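PDB 2HJS: USG-1 protein homolog from Pseudomonas aeruginosa, which probably belongs with the NAD(P)-dependent aspartate-semialdehyde dehydrogenases, dimeric oxidoreductases acting on aldehyde groups, though its own activity is not established. Local coordinates for residues D27-P32 with L329-I334; A135-E140 with I313-V318. All blocks are in the same frame, centred on the assembly; numbering follows the deposited sequence.

Interaction 1: residues D27-P32 with L329-I334; sequences DERDFP and LGELLI
G330 meets the rim of the F31 ring with its backbone: F31 CE1 lies 3.9 Å from G330 C, near the ring plane. Glycine suits this position, because without a side chain it lets the helix backbone come right up to the ring edge. One residue on, E331 does two jobs. Its CG packs 3.7 Å from F31 CE1, and its carboxylate takes the guanidinium of R29 side-on, one nitrogen to each oxygen. R29 NE reaches E331 OE2 at 2.7 Å, nearly straight at 168° but 21° out of the carboxylate plane, while R29 NH2 gives a 2.9 Å bond to the syn lone pair of E331 OE1. A bend at chi3 of R29 (63°) turns the guanidinium across the glutamate chain. A water donating to both E331 OE2 and R29 O gives E331 a hold on the arginine backbone as well. I334 ends the contact: its CD1 meets P32 CD tip to tip at 3.8 Å and rests against the F31 ring. L7 borders both F31 and I334. The backbone turn that presents R29 and F31 is a Schellman motif, with D30 at positive phi, closing helix 17-28 of the Rossmann-type nucleotide-binding domain against C-terminal helix 317-336.

Interaction 2: residues A135-E140 with I313-V318; sequences AAELCE and IVSDNV
E137 lays its acidic end against S315, in a contact made by packing, with no hydrogen bond between the two segments. E137 CD lies 3.4 Å from S315 CB, and E137 CG is 3.6 Å from S315 OG. Beyond the serine, E137 OE2 comes within 3.5 Å of N317 CA, at the start of the next helix. The bend at chi2 (145°) carries the carboxylate along the strand end toward that turn. A serine is small enough to let the glutamate chain lie close, and its hydroxyl is engaged by T294. One residue on in the helix, L138 meets I313 with its CD1, 4.4 Å from I313 CD1; both side chains also touch V250, fitting for branched aliphatic residues between helix and sheet.

D316 occupies the N-cap of helix 317-336, and its OD1 accepts a weak bond from V318 N at 3.0 Å (127°). Its OD2 is bonded to G290 N, and the amide of N317 is tied to G245 and S163. Strand 308-315 belongs to the sheet of the dimerisation domain, where strands 246-254 and 294-301 flank it. Helix 135-140 crosses strand 313-315 at 130°, with an axis separation of 9.3 Å, and packs also on helix 213-225 through L138 and C139.

In the fold
From the N terminus, the chain builds the first helix of the nucleotide-binding domain, 17-28, and the turn after it forms one half of interaction 1. Its partner comes 297 residues later, so interaction 1 closes a loop spanning nearly the whole chain. Interaction 2 nests inside: helix 133-145 follows the last strand of the Rossmann-type sheet, and its partner strand 308-315 lies in the second sheet, 173 residues on. Helix 317-336 joins the two contacts, beginning at interaction 2 and reaching interaction 1 near its end. The two contacts do not touch, with centres about 20 Å apart; the helix spans the gap from the second sheet to the nucleotide-binding domain.

Interaction 1: residues D27-P32 with L329-I334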
loop_
_atom_site.group_PDB
_atom_site.type_symbol
_atom_site.label_atom_id
_atom_site.label_comp_id
_atom_site.label_asym_id
_atom_site.label_seq_id
_atom_site.Cartn_x
_atom_site.Cartn_y
_atom_site.Cartn_z
ATOM N N ASP A 27 18.239 -10.818 -26.668
ATOM C CA ASP A 27 18.113 -12.001 -27.518
ATOM C C ASP A 27 16.679 -12.032 -28.103
ATOM O O ASP A 27 16.497 -12.067 -29.329
ATOM C CB ASP A 27 18.422 -13.216 -26.654
ATOM C CG ASP A 27 18.356 -14.526 -27.405
ATOM O OD1 ASP A 27 18.307 -14.550 -28.666
ATOM O OD2 ASP A 27 18.391 -15.567 -26.710
ATOM N N GLU A 28 15.679 -11.960 -27.218
ATOM C CA GLU A 28 14.257 -11.938 -27.587
ATOM C C GLU A 28 13.884 -10.917 -28.662
ATOM O O GLU A 28 13.058 -11.200 -29.536
ATOM C CB GLU A 28 13.419 -11.559 -26.363
ATOM C CG GLU A 28 12.539 -12.617 -25.796
ATOM C CD GLU A 28 11.568 -12.033 -24.744
ATOM O OE1 GLU A 28 11.792 -12.305 -23.529
ATOM O OE2 GLU A 28 10.624 -11.283 -25.147
ATOM N N ARG A 29 14.441 -9.710 -28.533
ATOM C CA ARG A 29 14.086 -8.591 -29.387
ATOM C C ARG A 29 15.018 -8.472 -30.583
ATOM O O ARG A 29 14.928 -7.496 -31.350
ATOM C CB ARG A 29 14.075 -7.270 -28.584
ATOM C CG ARG A 29 13.064 -7.236 -27.451
ATOM C CD ARG A 29 13.072 -5.914 -26.715
ATOM N NE ARG A 29 12.679 -4.818 -27.588
ATOM C CZ ARG A 29 11.418 -4.473 -27.856
ATOM N NH1 ARG A 29 10.391 -5.092 -27.283
ATOM N NH2 ARG A 29 11.184 -3.473 -28.685
ATOM N N ASP A 30 15.902 -9.466 -30.757
ATOM C CA ASP A 30 16.880 -9.435 -31.819
ATOM C C ASP A 30 17.649 -8.146 -31.927
ATOM O O ASP A 30 17.786 -7.595 -33.022
ATOM C CB ASP A 30 16.235 -9.714 -33.169
ATOM C CG ASP A 30 16.154 -11.152 -33.449
ATOM O OD1 ASP A 30 17.182 -11.709 -33.884
ATOM O OD2 ASP A 30 15.065 -11.733 -33.208
ATOM N N PHE A 31 18.171 -7.685 -30.805
ATOM C CA PHE A 31 19.010 -6.513 -30.795
ATOM C C PHE A 31 20.155 -6.728 -31.757
ATOM O O PHE A 31 20.797 -7.793 -31.747
ATOM C CB PHE A 31 19.526 -6.263 -29.390
ATOM C CG PHE A 31 19.954 -4.840 -29.139
ATOM C CD1 PHE A 31 19.042 -3.901 -28.664
ATOM C CD2 PHE A 31 21.281 -4.447 -29.338
ATOM C CE1 PHE A 31 19.447 -2.581 -28.410
ATOM C CE2 PHE A 31 21.683 -3.155 -29.066
ATOM C CZ PHE A 31 20.764 -2.217 -28.605
ATOM N N PRO A 32 20.398 -5.744 -32.636
ATOM C CA PRO A 32 21.358 -5.963 -33.738
ATOM C C PRO A 32 22.843 -5.817 -33.366
ATOM O O PRO A 32 23.606 -5.106 -34.042
ATOM C CB PRO A 32 20.922 -4.943 -34.795
ATOM C CG PRO A 32 20.224 -3.862 -34.013
ATOM C CD PRO A 32 19.758 -4.420 -32.696
ATOM N N LEU A 329 15.528 2.240 -24.997
ATOM C CA LEU A 329 16.434 3.387 -25.125
ATOM C C LEU A 329 17.624 3.074 -26.008
ATOM O O LEU A 329 17.978 3.868 -26.874
ATOM C CB LEU A 329 16.899 3.875 -23.737
ATOM C CG LEU A 329 17.808 5.116 -23.658
ATOM C CD1 LEU A 329 17.193 6.297 -24.417
ATOM C CD2 LEU A 329 18.047 5.493 -22.178
ATOM N N GLY A 330 18.234 1.905 -25.808
ATOM C CA GLY A 330 19.288 1.423 -26.673
ATOM C C GLY A 330 18.843 1.267 -28.121
ATOM O O GLY A 330 19.593 1.588 -29.040
ATOM N N GLU A 331 17.625 0.759 -28.320
ATOM C CA GLU A 331 17.054 0.621 -29.667
ATOM C C GLU A 331 16.874 1.992 -30.334
ATOM O O GLU A 331 17.134 2.141 -31.534
ATOM C CB GLU A 331 15.742 -0.171 -29.625
ATOM C CG GLU A 331 15.952 -1.654 -29.334
ATOM C CD GLU A 331 14.666 -2.442 -29.145
ATOM O OE1 GLU A 331 13.551 -1.856 -29.154
ATOM O OE2 GLU A 331 14.766 -3.667 -28.951
ATOM N N LEU A 332 16.484 2.998 -29.540
ATOM C CA LEU A 332 16.355 4.370 -30.037
ATOM C C LEU A 332 17.704 4.958 -30.462
ATOM O O LEU A 332 17.797 5.605 -31.512
ATOM C CB LEU A 332 15.671 5.284 -29.003
ATOM C CG LEU A 332 15.489 6.775 -29.350
ATOM C CD1 LEU A 332 14.667 6.950 -30.609
ATOM C CD2 LEU A 332 14.823 7.554 -28.201
ATOM N N LEU A 333 18.726 4.749 -29.630
ATOM C CA LEU A 333 20.079 5.228 -29.905
ATOM C C LEU A 333 20.655 4.605 -31.178
ATOM O O LEU A 333 21.368 5.262 -31.926
ATOM C CB LEU A 333 21.017 4.940 -28.733
ATOM C CG LEU A 333 20.857 5.638 -27.389
ATOM C CD1 LEU A 333 21.966 5.184 -26.470
ATOM C CD2 LEU A 333 20.881 7.142 -27.557
ATOM N N ILE A 334 20.363 3.328 -31.410
ATOM C CA ILE A 334 20.748 2.668 -32.665
ATOM C C ILE A 334 20.014 3.253 -33.869
ATOM O O ILE A 334 20.627 3.494 -34.910
ATOM C CB ILE A 334 20.420 1.179 -32.631
ATOM C CG1 ILE A 334 21.349 0.451 -31.693
ATOM C CG2 ILE A 334 20.516 0.558 -34.034
ATOM C CD1 ILE A 334 20.908 -0.972 -31.528
HETATM O O HOH W 1 16.029 -4.986 -30.883
#

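Interaction 2: residues A135-E140 with I313-V318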
loop_
_atom_site.group_PDB
_atom_site.type_symbol
_atom_site.label_atom_id
_atom_site.label_comp_id
_atom_site.label_asym_id
_atom_site.label_seq_id
_atom_site.Cartn_x
_atom_site.Cartn_y
_atom_site.Cartn_z
ATOM N N ALA A 135 9.659 4.908 -10.884
ATOM C CA ALA A 135 9.570 6.152 -11.621
ATOM C C ALA A 135 9.256 5.880 -13.105
ATOM O O ALA A 135 8.489 6.627 -13.731
ATOM C CB ALA A 135 10.868 6.930 -11.511
ATOM N N ALA A 136 9.838 4.817 -13.654
ATOM C CA ALA A 136 9.622 4.480 -15.074
ATOM C C ALA A 136 8.186 4.134 -15.322
ATOM O O ALA A 136 7.611 4.571 -16.312
ATOM C CB ALA A 136 10.534 3.306 -15.519
ATOM N N GLU A 137 7.601 3.360 -14.411
ATOM C CA GLU A 137 6.214 2.888 -14.560
ATOM C C GLU A 137 5.189 4.000 -14.299
ATOM O O GLU A 137 4.197 4.119 -15.006
ATOM C CB GLU A 137 5.964 1.653 -13.683
ATOM C CG GLU A 137 6.894 0.499 -14.067
ATOM C CD GLU A 137 7.348 -0.368 -12.879
ATOM O OE1 GLU A 137 7.025 -0.043 -11.698
ATOM O OE2 GLU A 137 8.040 -1.383 -13.148
ATOM N N LEU A 138 5.436 4.823 -13.286
ATOM C CA LEU A 138 4.624 6.008 -13.079
ATOM C C LEU A 138 4.613 6.873 -14.356
ATOM O O LEU A 138 3.541 7.222 -14.866
ATOM C CB LEU A 138 5.161 6.840 -11.918
ATOM C CG LEU A 138 4.319 8.064 -11.524
ATOM C CD1 LEU A 138 2.897 7.667 -11.127
ATOM C CD2 LEU A 138 4.988 8.867 -10.387
ATOM N N CYS A 139 5.805 7.214 -14.854
ATOM C CA CYS A 139 5.924 8.207 -15.937
ATOM C C CYS A 139 5.391 7.689 -17.245
ATOM O O CYS A 139 4.829 8.450 -18.027
ATOM C CB CYS A 139 7.372 8.697 -16.105
ATOM S SG CYS A 139 7.895 9.732 -14.721
ATOM N N GLU A 140 5.556 6.395 -17.469
ATOM C CA GLU A 140 5.040 5.781 -18.666
ATOM C C GLU A 140 3.526 5.935 -18.753
ATOM O O GLU A 140 2.987 6.101 -19.836
ATOM C CB GLU A 140 5.410 4.289 -18.703
ATOM C CG GLU A 140 4.640 3.489 -19.735
ATOM C CD GLU A 140 4.958 2.001 -19.668
ATOM O OE1 GLU A 140 5.374 1.538 -18.573
ATOM O OE2 GLU A 140 4.794 1.298 -20.706
ATOM N N ILE A 313 -1.574 0.864 -10.835
ATOM C CA ILE A 313 -0.610 0.470 -11.856
ATOM C C ILE A 313 0.156 -0.756 -11.362
ATOM O O ILE A 313 0.612 -0.785 -10.221
ATOM C CB ILE A 313 0.398 1.620 -12.137
ATOM C CG1 ILE A 313 -0.336 2.919 -12.508
ATOM C CG2 ILE A 313 1.420 1.184 -13.220
ATOM C CD1 ILE A 313 0.580 4.153 -12.559
ATOM N N VAL A 314 0.265 -1.789 -12.190
ATOM C CA VAL A 314 1.141 -2.900 -11.823
ATOM C C VAL A 314 2.060 -3.212 -12.974
ATOM O O VAL A 314 1.658 -3.183 -14.140
ATOM C CB VAL A 314 0.392 -4.190 -11.284
ATOM C CG1 VAL A 314 -0.391 -3.898 -9.928
ATOM C CG2 VAL A 314 -0.497 -4.832 -12.321
ATOM N N SER A 315 3.309 -3.489 -12.640
ATOM C CA SER A 315 4.330 -3.743 -13.655
ATOM C C SER A 315 5.422 -4.627 -13.083
ATOM O O SER A 315 5.668 -4.629 -11.857
ATOM C CB SER A 315 4.963 -2.418 -14.080
ATOM O OG SER A 315 5.553 -2.545 -15.378
ATOM N N ASP A 316 6.073 -5.358 -13.974
ATOM C CA ASP A 316 7.241 -6.160 -13.645
ATOM C C ASP A 316 8.456 -5.221 -13.501
ATOM O O ASP A 316 9.012 -4.734 -14.496
ATOM C CB ASP A 316 7.459 -7.229 -14.735
ATOM C CG ASP A 316 8.583 -8.195 -14.404
ATOM O OD1 ASP A 316 9.513 -7.807 -13.644
ATOM O OD2 ASP A 316 8.542 -9.341 -14.925
ATOM N N ASN A 317 8.842 -4.950 -12.251
ATOM C CA ASN A 317 9.953 -4.049 -11.959
ATOM C C ASN A 317 11.275 -4.496 -12.584
ATOM O O ASN A 317 12.078 -3.673 -12.990
ATOM C CB ASN A 317 10.110 -3.871 -10.440
ATOM C CG ASN A 317 10.298 -5.189 -9.713
ATOM O OD1 ASN A 317 9.505 -6.129 -9.866
ATOM N ND2 ASN A 317 11.373 -5.273 -8.936
ATOM N N VAL A 318 11.491 -5.799 -12.694
ATOM C CA VAL A 318 12.734 -6.299 -13.268
ATOM C C VAL A 318 12.764 -6.254 -14.808
ATOM O O VAL A 318 13.621 -5.590 -15.405
ATOM C CB VAL A 318 13.058 -7.703 -12.734
ATOM C CG1 VAL A 318 14.276 -8.306 -13.469
ATOM C CG2 VAL A 318 13.321 -7.625 -11.212
#